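Local coordinates for TrwG component of type IV secretion system (Bartonella birtlesii, PDB 4JF8), which probably serves, as a VirB8-family protein, as a membrane-bound structural component of a type IV secretion system, this piece being the protein's soluble NTF2-like domain, at residues 46-50 with 107-112; 138-143 with 169-174; 143-149 with 162-168. One frame throughout, in Å; residues are numbered along the deposited sequence. Where two conformers were deposited one is given.

Contact 1 (46-50 with 107-112); sequences RYWLN and VRSIQP. With EDO (1,2-ethanediol), chain D.
In the NTF2-like fold of VirB8 proteins a long helix lies across the curved antiparallel sheet, and here R46, L49 and N50 of helix 42-57 meet I110 and its neighbours on edge strand 101-112. The segment axes approach to 9.3 Å at 124°. I110 makes the main apolar contact: its CG2 branch lies 3.8 Å from L49 CD1, while I110 CD1 reaches N50 CB at 3.7 Å. A branched aliphatic residue suits this place because one arm can lie against L49 and R46 while the other extends to N50. R46 slides past I110 in the opposite direction, laying its CG on I110 CG2, and its extended chain carries the guanidinium beyond the apolar patch to the backbone. E42 holds the same group by a salt bridge from the preceding turn. At the helix's other side, W48 NE1 donates to O2 of a bound 1,2-ethanediol, probably from the crystallisation liquor, which W48 of the second subunit also binds; Y47 OH meets Y47 OH of that subunit. The polar end of the contact is a side-on grip in which R46 NE and NH2 both donate to I110 O, each at 2.9 Å, with the oxygen tilted 16° from the guanidinium plane.

Contact 2 (138-143 with 169-174); sequences HQIATI and YRTDPE
Y169 lies alongside I143, the two side chains pointing the same way, and its ring also overlaps A141: Y169 CD1 is 3.8 Å from I143 CG1, and Y169 CE1 is 3.9 Å from A141 CB. A chi1 of -176° turns the ring toward the partner strand, where CD1 and CE1 make these contacts. The small methyl of A141 suits a place beside so broad a group, and the tyrosine hydroxyl continues to E57 of helix 42-57, which covers this face. T171 pairs with A141 on the same side.

The backbones form an antiparallel pair in which I140 with D172 and T142 with R170 are hydrogen-bonded, while A141 with T171 and I143 with Y169 are non-hydrogen-bonded. I140 N donates to D172 O at 2.8 Å, and beyond the end of the strand E174 N still reaches H138 O at 2.9 Å in an almost straight bond.

The other face carries I140, T142, R170 and D172 and is more polar. Within strand 164-173, R170 turns at chi3 (-60°) and lays its NE and NH2 edge against the carboxylate of D172, one nitrogen to each oxygen, through syn lone pairs and in the guanidinium plane; R170 NH2 to D172 OD1 measures 2.8 Å. A water joins D172 OD2, I140 O and T142 OG1. In the conformer given, I140 CD1 packs 3.6 Å from E174 CG, so the glutamate offers its aliphatic part here while its carboxylate forms salt bridges with R108 and R121.

Charge on this surface is therefore largely paired: the bidentate salt bridge probably limits rotation of R170 and D172, and the two arginines would favour an ionised E174.

Contact 3 (143-149 with 162-168); sequences IGYTYVG and LGFQVTS
F164 turns the CD1-CE1 side of its ring to both Y145 and Y147 on the helix-covered face of the two neighbouring strands, and the three form an aromatic cluster. Its edge is directed toward the face of Y147 in an offset edge-to-face pair, centroids 5.5 Å apart and planes at 61°, with CD1 the nearest ring atom. Next to it F164 CE1 lies 3.7 Å from Y145 CD1, the rings meeting at a slant. Y145 CG stands between its own backbone N and carbonyl carbon (chi1 68°), which places CG and CD1 beside F164 CE1 while the rest of the ring leads away. L162 lies beside Y147, its CB 3.7 Å from Y147 CD2, and extends the apolar surface toward V44 of the second subunit. At the other end V166 CG1 fits against the CG2 branch of I143. Broad flat rings suit this buried face because they cover much of it beneath helix 42-57, whose W48 ring meets F164 with planes at about 25°.

The opposite face has smaller bumps. T146 CG2 meets T167 CG2 at about a right angle, and V148 CG1 and CG2 pack on Q165 CG.

Glycines supply the hollows. T167 and S168 both face G144 in a classic beta bulge, where G144 O receives T167 N at 2.8 Å and, weakly, S168 N; both hydroxyls crowd the site a side chain would occupy. G163, with positive phi, brings its CA within 3.1 Å of G149 O, and its carbonyl O takes V148 N at 2.8 Å.

The chemistry is divided by face. Within the cluster the tyrosine hydroxyls need polar partners, and D45 provides both, one carboxylate oxygen to Y145 and the other to Y147, which would probably hold the two rings in fixed positions against the phenylalanine.

Overall arrangement
Contacts 2 and 3 are successive lengths of one strand pairing, 137-147 with 164-173, sharing I143; contact 1 instead sets helix 42-57 against the far edge strand, 101-112, of the same sheet. Contact 2 is a surface contact, with a salt bridge and waters on its outer face, whereas contacts 1 and 3 are partly buried, contact 3 relying on aromatic packing and contact 1 on aliphatic packing closed by an arginine. The helix unites them: L49 touches both I143 and Y145, and W48 packs on F164. Contacts 1 and 2 also share an ionic link, R108 to E174. The second subunit borders contacts 1 and 3 but not contact 2.

Contact 1 (46-50 with 107-112)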
loop_
_atom_site.group_PDB
_atom_site.type_symbol
_atom_site.label_atom_id
_atom_site.label_comp_id
_atom_site.label_asym_id
_atom_site.label_seq_id
_atom_site.Cartn_x
_atom_site.Cartn_y
_atom_site.Cartn_z
ATOM N N ARG A 46 3.356 13.676 -4.001
ATOM C CA ARG A 46 2.175 13.123 -4.676
ATOM C C ARG A 46 1.952 11.660 -4.302
ATOM O O ARG A 46 0.818 11.244 -4.117
ATOM C CB ARG A 46 2.263 13.272 -6.196
ATOM C CG ARG A 46 1.992 14.687 -6.687
ATOM C CD ARG A 46 2.045 14.760 -8.194
ATOM N NE ARG A 46 1.412 15.990 -8.659
ATOM C CZ ARG A 46 1.650 16.595 -9.818
ATOM N NH1 ARG A 46 2.538 16.111 -10.682
ATOM N NH2 ARG A 46 0.997 17.711 -10.099
ATOM N N TYR A 47 3.030 10.883 -4.174
ATOM C CA TYR A 47 2.905 9.482 -3.753
ATOM C C TYR A 47 2.181 9.399 -2.411
ATOM O O TYR A 47 1.205 8.635 -2.269
ATOM C CB TYR A 47 4.279 8.827 -3.657
ATOM C CG TYR A 47 4.241 7.437 -3.074
ATOM C CD1 TYR A 47 3.900 6.352 -3.857
ATOM C CD2 TYR A 47 4.476 7.212 -1.711
ATOM C CE1 TYR A 47 3.842 5.069 -3.332
ATOM C CE2 TYR A 47 4.413 5.933 -1.171
ATOM C CZ TYR A 47 4.079 4.872 -1.988
ATOM O OH TYR A 47 3.996 3.594 -1.477
ATOM N N TRP A 48 2.641 10.158 -1.426
ATOM C CA TRP A 48 2.045 10.108 -0.089
ATOM C C TRP A 48 0.630 10.677 -0.033
ATOM O O TRP A 48 -0.249 10.102 0.617
ATOM C CB TRP A 48 2.961 10.748 0.966
ATOM C CG TRP A 48 4.159 9.885 1.180
ATOM C CD1 TRP A 48 5.438 10.136 0.764
ATOM C CD2 TRP A 48 4.180 8.595 1.796
ATOM N NE1 TRP A 48 6.245 9.075 1.082
ATOM C CE2 TRP A 48 5.499 8.108 1.707
ATOM C CE3 TRP A 48 3.200 7.785 2.384
ATOM C CZ2 TRP A 48 5.855 6.843 2.204
ATOM C CZ3 TRP A 48 3.571 6.558 2.885
ATOM C CH2 TRP A 48 4.877 6.102 2.789
ATOM N N LEU A 49 0.399 11.780 -0.738
ATOM C CA LEU A 49 -0.931 12.369 -0.797
ATOM C C LEU A 49 -1.927 11.429 -1.449
ATOM O O LEU A 49 -3.067 11.319 -0.997
ATOM C CB LEU A 49 -0.882 13.698 -1.550
ATOM C CG LEU A 49 -0.129 14.807 -0.787
ATOM C CD1 LEU A 49 0.307 15.919 -1.743
ATOM C CD2 LEU A 49 -0.922 15.362 0.394
ATOM N N ASN A 50 -1.507 10.793 -2.531
ATOM C CA ASN A 50 -2.344 9.811 -3.203
ATOM C C ASN A 50 -2.673 8.642 -2.271
ATOM O O ASN A 50 -3.832 8.214 -2.159
ATOM C CB ASN A 50 -1.626 9.324 -4.467
ATOM C CG ASN A 50 -2.459 8.395 -5.300
ATOM O OD1 ASN A 50 -3.527 8.782 -5.781
ATOM N ND2 ASN A 50 -1.961 7.179 -5.536
ATOM N N VAL A 107 -8.701 9.217 -8.059
ATOM C CA VAL A 107 -7.959 10.482 -7.955
ATOM C C VAL A 107 -7.697 10.998 -9.360
ATOM O O VAL A 107 -7.161 10.288 -10.197
ATOM C CB VAL A 107 -6.650 10.307 -7.166
ATOM C CG1 VAL A 107 -5.822 11.581 -7.233
ATOM C CG2 VAL A 107 -6.924 9.937 -5.713
ATOM N N ARG A 108 -8.078 12.250 -9.604
ATOM C CA ARG A 108 -7.926 12.874 -10.931
ATOM C C ARG A 108 -6.709 13.768 -11.026
ATOM O O ARG A 108 -6.093 13.843 -12.076
ATOM C CB ARG A 108 -9.183 13.652 -11.317
ATOM C CG ARG A 108 -10.478 12.856 -11.309
ATOM C CD ARG A 108 -11.710 13.769 -11.439
ATOM N NE ARG A 108 -12.183 14.271 -10.141
ATOM C CZ ARG A 108 -12.938 15.363 -9.954
ATOM N NH1 ARG A 108 -13.307 16.110 -10.991
ATOM N NH2 ARG A 108 -13.305 15.740 -8.712
ATOM N N SER A 109 -6.372 14.469 -9.952
ATOM C CA SER A 109 -5.183 15.353 -9.942
ATOM C C SER A 109 -4.788 15.647 -8.523
ATOM O O SER A 109 -5.618 15.620 -7.607
ATOM C CB SER A 109 -5.437 16.644 -10.730
ATOM O OG SER A 109 -6.460 17.404 -10.142
ATOM N N ILE A 110 -3.508 15.957 -8.347
ATOM C CA ILE A 110 -2.923 16.296 -7.048
ATOM C C ILE A 110 -2.025 17.488 -7.272
ATOM O O ILE A 110 -1.082 17.412 -8.086
ATOM C CB ILE A 110 -2.066 15.130 -6.479
ATOM C CG1 ILE A 110 -2.922 13.878 -6.321
ATOM C CG2 ILE A 110 -1.442 15.546 -5.151
ATOM C CD1 ILE A 110 -2.139 12.646 -5.905
ATOM N N GLN A 111 -2.316 18.586 -6.586
ATOM C CA GLN A 111 -1.553 19.825 -6.762
ATOM C C GLN A 111 -0.958 20.303 -5.437
ATOM O O GLN A 111 -1.613 21.022 -4.677
ATOM C CB GLN A 111 -2.426 20.925 -7.370
ATOM C CG GLN A 111 -2.954 20.610 -8.764
ATOM C CD GLN A 111 -1.875 20.198 -9.761
ATOM O OE1 GLN A 111 -0.702 20.571 -9.639
ATOM N NE2 GLN A 111 -2.275 19.419 -10.767
ATOM N N PRO A 112 0.292 19.916 -5.149
ATOM C CA PRO A 112 0.955 20.488 -3.992
ATOM C C PRO A 112 1.388 21.905 -4.326
ATOM O O PRO A 112 1.682 22.207 -5.499
ATOM C CB PRO A 112 2.185 19.594 -3.798
ATOM C CG PRO A 112 2.070 18.480 -4.785
ATOM C CD PRO A 112 1.149 18.949 -5.856
HETATM C C1 EDO D . 8.924 5.991 -0.099
HETATM O O1 EDO D . 10.315 6.004 -0.440
HETATM C C2 EDO D . 8.245 7.096 -0.885
HETATM O O2 EDO D . 8.679 8.338 -0.312
#

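Contact 2 (138-143 with 169-174)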
loop_
_atom_site.group_PDB
_atom_site.type_symbol
_atom_site.label_atom_id
_atom_site.label_comp_id
_atom_site.label_asym_id
_atom_site.label_seq_id
_atom_site.Cartn_x
_atom_site.Cartn_y
_atom_site.Cartn_z
ATOM N N HIS A 138 -18.056 14.516 -7.142
ATOM C CA HIS A 138 -16.803 15.203 -7.491
ATOM C C HIS A 138 -16.376 16.040 -6.314
ATOM O O HIS A 138 -17.051 16.992 -5.939
ATOM C CB HIS A 138 -17.026 16.057 -8.737
ATOM C CG HIS A 138 -17.471 15.255 -9.916
ATOM N ND1 HIS A 138 -16.592 14.756 -10.851
ATOM C CD2 HIS A 138 -18.700 14.827 -10.286
ATOM C CE1 HIS A 138 -17.264 14.061 -11.755
ATOM N NE2 HIS A 138 -18.539 14.075 -11.422
ATOM N N GLN A 139 -15.241 15.668 -5.728
ATOM C CA GLN A 139 -14.774 16.234 -4.476
ATOM C C GLN A 139 -13.372 16.821 -4.619
ATOM O O GLN A 139 -12.641 16.496 -5.559
ATOM C CB GLN A 139 -14.748 15.153 -3.392
ATOM C CG GLN A 139 -16.114 14.547 -3.094
ATOM C CD GLN A 139 -16.092 13.572 -1.931
ATOM O OE1 GLN A 139 -16.449 12.405 -2.071
ATOM N NE2 GLN A 139 -15.655 14.046 -0.777
ATOM N N ILE A 140 -13.030 17.696 -3.684
ATOM C CA ILE A 140 -11.678 18.259 -3.541
ATOM C C ILE A 140 -11.261 18.083 -2.102
ATOM O O ILE A 140 -11.972 18.532 -1.188
ATOM C CB ILE A 140 -11.605 19.784 -3.802
ATOM C CG1 ILE A 140 -12.197 20.113 -5.163
ATOM C CG2 ILE A 140 -10.164 20.282 -3.730
ATOM C CD1 ILE A 140 -11.330 19.629 -6.293
ATOM N N ALA A 141 -10.116 17.430 -1.877
ATOM C CA ALA A 141 -9.497 17.417 -0.552
ATOM C C ALA A 141 -8.498 18.549 -0.461
ATOM O O ALA A 141 -7.693 18.739 -1.379
ATOM C CB ALA A 141 -8.785 16.110 -0.270
ATOM N N THR A 142 -8.552 19.287 0.638
ATOM C CA THR A 142 -7.568 20.339 0.923
ATOM C C THR A 142 -6.768 19.808 2.087
ATOM O O THR A 142 -7.328 19.499 3.148
ATOM C CB THR A 142 -8.255 21.683 1.261
ATOM O OG1 THR A 142 -9.066 22.084 0.152
ATOM C CG2 THR A 142 -7.228 22.740 1.565
ATOM N N ILE A 143 -5.471 19.647 1.873
ATOM C CA ILE A 143 -4.630 18.856 2.773
ATOM C C ILE A 143 -3.420 19.654 3.221
ATOM O O ILE A 143 -2.693 20.222 2.400
ATOM C CB ILE A 143 -4.138 17.582 2.074
ATOM C CG1 ILE A 143 -5.315 16.863 1.408
ATOM C CG2 ILE A 143 -3.440 16.665 3.074
ATOM C CD1 ILE A 143 -4.961 15.549 0.751
ATOM N N TYR A 169 -7.031 18.057 7.187
ATOM C CA TYR A 169 -7.687 17.395 6.071
ATOM C C TYR A 169 -9.160 17.733 6.076
ATOM O O TYR A 169 -9.849 17.463 7.049
ATOM C CB TYR A 169 -7.493 15.886 6.167
ATOM C CG TYR A 169 -8.054 15.114 5.010
ATOM C CD1 TYR A 169 -7.257 14.812 3.915
ATOM C CD2 TYR A 169 -9.361 14.645 5.000
ATOM C CE1 TYR A 169 -7.741 14.079 2.857
ATOM C CE2 TYR A 169 -9.849 13.916 3.949
ATOM C CZ TYR A 169 -9.033 13.629 2.873
ATOM O OH TYR A 169 -9.479 12.891 1.798
ATOM N N ARG A 170 -9.631 18.257 4.962
ATOM C CA ARG A 170 -11.056 18.424 4.731
ATOM C C ARG A 170 -11.375 18.068 3.302
ATOM O O ARG A 170 -10.497 18.122 2.426
ATOM C CB ARG A 170 -11.516 19.862 5.015
ATOM C CG ARG A 170 -10.842 20.914 4.162
ATOM C CD ARG A 170 -11.367 22.324 4.440
ATOM N NE ARG A 170 -12.797 22.435 4.168
ATOM C CZ ARG A 170 -13.751 22.794 5.029
ATOM N NH1 ARG A 170 -13.485 23.190 6.271
ATOM N NH2 ARG A 170 -15.003 22.791 4.603
ATOM N N THR A 171 -12.637 17.705 3.057
ATOM C CA THR A 171 -13.148 17.487 1.695
ATOM C C THR A 171 -14.357 18.377 1.474
ATOM O O THR A 171 -15.085 18.705 2.413
ATOM C CB THR A 171 -13.518 16.017 1.441
ATOM O OG1 THR A 171 -14.480 15.612 2.412
ATOM C CG2 THR A 171 -12.309 15.138 1.537
ATOM N N ASP A 172 -14.505 18.818 0.224
ATOM C CA ASP A 172 -15.614 19.681 -0.178
ATOM C C ASP A 172 -16.020 19.317 -1.600
ATOM O O ASP A 172 -15.216 18.817 -2.371
ATOM C CB ASP A 172 -15.150 21.129 -0.163
ATOM C CG ASP A 172 -14.787 21.619 1.231
ATOM O OD1 ASP A 172 -15.686 21.968 2.027
ATOM O OD2 ASP A 172 -13.579 21.632 1.582
ATOM N N PRO A 173 -17.261 19.655 -2.000
ATOM C CA PRO A 173 -17.643 19.492 -3.393
ATOM C C PRO A 173 -16.782 20.348 -4.313
ATOM O O PRO A 173 -16.467 21.498 -4.000
ATOM C CB PRO A 173 -19.103 19.975 -3.416
ATOM C CG PRO A 173 -19.582 19.750 -2.021
ATOM C CD PRO A 173 -18.402 20.089 -1.169
ATOM N N GLU A 174 -16.429 19.777 -5.455
ATOM C CA GLU A 174 -15.708 20.528 -6.477
ATOM C C GLU A 174 -16.645 21.504 -7.164
ATOM O O GLU A 174 -17.794 21.214 -7.370
ATOM C CB GLU A 174 -15.127 19.572 -7.524
ATOM C CG GLU A 174 -14.113 20.231 -8.456
ATOM C CD GLU A 174 -13.560 19.298 -9.513
ATOM O OE1 GLU A 174 -14.082 18.187 -9.663
ATOM O OE2 GLU A 174 -12.635 19.727 -10.237
HETATM O O HOH W 1 -19.415 18.953 -7.160
HETATM O O HOH W 2 -15.056 12.952 1.835
HETATM O O HOH W 3 -11.530 20.944 0.051
#

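Contact 3 (143-149 with 162-168)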
loop_
_atom_site.group_PDB
_atom_site.type_symbol
_atom_site.label_atom_id
_atom_site.label_comp_id
_atom_site.label_asym_id
_atom_site.label_seq_id
_atom_site.Cartn_x
_atom_site.Cartn_y
_atom_site.Cartn_z
ATOM N N ILE A 143 -5.471 19.647 1.873
ATOM C CA ILE A 143 -4.630 18.856 2.773
ATOM C C ILE A 143 -3.420 19.654 3.221
ATOM O O ILE A 143 -2.693 20.222 2.400
ATOM C CB ILE A 143 -4.138 17.582 2.074
ATOM C CG1 ILE A 143 -5.315 16.863 1.408
ATOM C CG2 ILE A 143 -3.440 16.665 3.074
ATOM C CD1 ILE A 143 -4.961 15.549 0.751
ATOM N N GLY A 144 -3.201 19.707 4.530
ATOM C CA GLY A 144 -1.947 20.205 5.070
ATOM C C GLY A 144 -1.122 19.004 5.474
ATOM O O GLY A 144 -1.655 18.020 6.005
ATOM N N TYR A 145 0.177 19.063 5.225
ATOM C CA TYR A 145 1.055 17.917 5.495
ATOM C C TYR A 145 2.457 18.371 5.808
ATOM O O TYR A 145 2.841 19.503 5.509
ATOM C CB TYR A 145 1.040 16.910 4.341
ATOM C CG TYR A 145 1.661 17.408 3.059
ATOM C CD1 TYR A 145 2.975 17.142 2.742
ATOM C CD2 TYR A 145 0.911 18.154 2.148
ATOM C CE1 TYR A 145 3.545 17.588 1.552
ATOM C CE2 TYR A 145 1.464 18.613 0.967
ATOM C CZ TYR A 145 2.778 18.314 0.659
ATOM O OH TYR A 145 3.333 18.751 -0.530
ATOM N N THR A 146 3.224 17.476 6.408
ATOM C CA THR A 146 4.607 17.722 6.772
ATOM C C THR A 146 5.292 16.363 6.854
ATOM O O THR A 146 4.647 15.316 6.786
ATOM C CB THR A 146 4.698 18.464 8.127
ATOM O OG1 THR A 146 6.031 18.951 8.310
ATOM C CG2 THR A 146 4.285 17.570 9.289
ATOM N N TYR A 147 6.601 16.397 7.010
ATOM C CA TYR A 147 7.390 15.186 7.261
ATOM C C TYR A 147 8.149 15.397 8.556
ATOM O O TYR A 147 8.933 16.348 8.657
ATOM C CB TYR A 147 8.369 14.909 6.125
ATOM C CG TYR A 147 7.739 14.623 4.778
ATOM C CD1 TYR A 147 7.396 15.652 3.903
ATOM C CD2 TYR A 147 7.516 13.318 4.371
ATOM C CE1 TYR A 147 6.854 15.383 2.668
ATOM C CE2 TYR A 147 6.978 13.032 3.133
ATOM C CZ TYR A 147 6.649 14.065 2.285
ATOM O OH TYR A 147 6.161 13.761 1.028
ATOM N N VAL A 148 7.923 14.520 9.519
ATOM C CA VAL A 148 8.472 14.683 10.868
ATOM C C VAL A 148 9.720 13.837 11.111
ATOM O O VAL A 148 10.304 13.935 12.185
ATOM C CB VAL A 148 7.413 14.428 11.962
ATOM C CG1 VAL A 148 6.195 15.325 11.732
ATOM C CG2 VAL A 148 7.018 12.966 12.072
ATOM N N GLY A 149 10.149 13.051 10.135
ATOM C CA GLY A 149 11.302 12.155 10.327
ATOM C C GLY A 149 10.916 10.729 10.619
ATOM O O GLY A 149 9.752 10.402 10.842
ATOM N N LEU A 162 9.557 8.317 6.106
ATOM C CA LEU A 162 9.894 9.726 6.189
ATOM C C LEU A 162 9.117 10.465 7.245
ATOM O O LEU A 162 9.328 11.668 7.441
ATOM C CB LEU A 162 9.675 10.382 4.832
ATOM C CG LEU A 162 10.342 9.725 3.625
ATOM C CD1 LEU A 162 9.986 10.502 2.374
ATOM C CD2 LEU A 162 11.837 9.630 3.805
ATOM N N GLY A 163 8.187 9.792 7.904
ATOM C CA GLY A 163 7.319 10.468 8.854
ATOM C C GLY A 163 6.354 11.417 8.194
ATOM O O GLY A 163 6.085 12.497 8.722
ATOM N N PHE A 164 5.821 11.035 7.037
ATOM C CA PHE A 164 4.734 11.800 6.446
ATOM C C PHE A 164 3.571 11.878 7.421
ATOM O O PHE A 164 3.157 10.875 7.974
ATOM C CB PHE A 164 4.277 11.121 5.150
ATOM C CG PHE A 164 3.096 11.792 4.480
ATOM C CD1 PHE A 164 3.265 12.938 3.715
ATOM C CD2 PHE A 164 1.828 11.257 4.584
ATOM C CE1 PHE A 164 2.190 13.546 3.077
ATOM C CE2 PHE A 164 0.770 11.865 3.955
ATOM C CZ PHE A 164 0.958 12.993 3.196
ATOM N N GLN A 165 3.050 13.082 7.613
ATOM C CA GLN A 165 1.934 13.333 8.515
ATOM C C GLN A 165 1.002 14.353 7.907
ATOM O O GLN A 165 1.427 15.471 7.557
ATOM C CB GLN A 165 2.400 13.842 9.878
ATOM C CG GLN A 165 3.184 12.843 10.695
ATOM C CD GLN A 165 2.311 11.756 11.272
ATOM O OE1 GLN A 165 1.977 10.745 10.604
ATOM N NE2 GLN A 165 1.920 11.944 12.495
ATOM N N VAL A 166 -0.264 13.968 7.785
ATOM C CA VAL A 166 -1.321 14.905 7.421
ATOM C C VAL A 166 -1.683 15.668 8.686
ATOM O O VAL A 166 -2.084 15.068 9.704
ATOM C CB VAL A 166 -2.511 14.181 6.810
ATOM C CG1 VAL A 166 -3.725 15.104 6.689
ATOM C CG2 VAL A 166 -2.131 13.596 5.465
ATOM N N THR A 167 -1.552 17.001 8.609
ATOM C CA THR A 167 -1.779 17.890 9.751
ATOM C C THR A 167 -3.149 18.546 9.706
ATOM O O THR A 167 -3.627 19.047 10.723
ATOM C CB THR A 167 -0.709 18.992 9.800
ATOM O OG1 THR A 167 -0.768 19.733 8.571
ATOM C CG2 THR A 167 0.675 18.375 9.999
ATOM N N SER A 168 -3.772 18.551 8.530
ATOM C CA SER A 168 -5.153 19.018 8.367
ATOM C C SER A 168 -5.743 18.357 7.141
ATOM O O SER A 168 -5.047 18.137 6.167
ATOM C CB SER A 168 -5.231 20.551 8.277
ATOM O OG SER A 168 -4.630 21.045 7.122
HETATM O O HOH W 4 1.430 21.055 7.630
#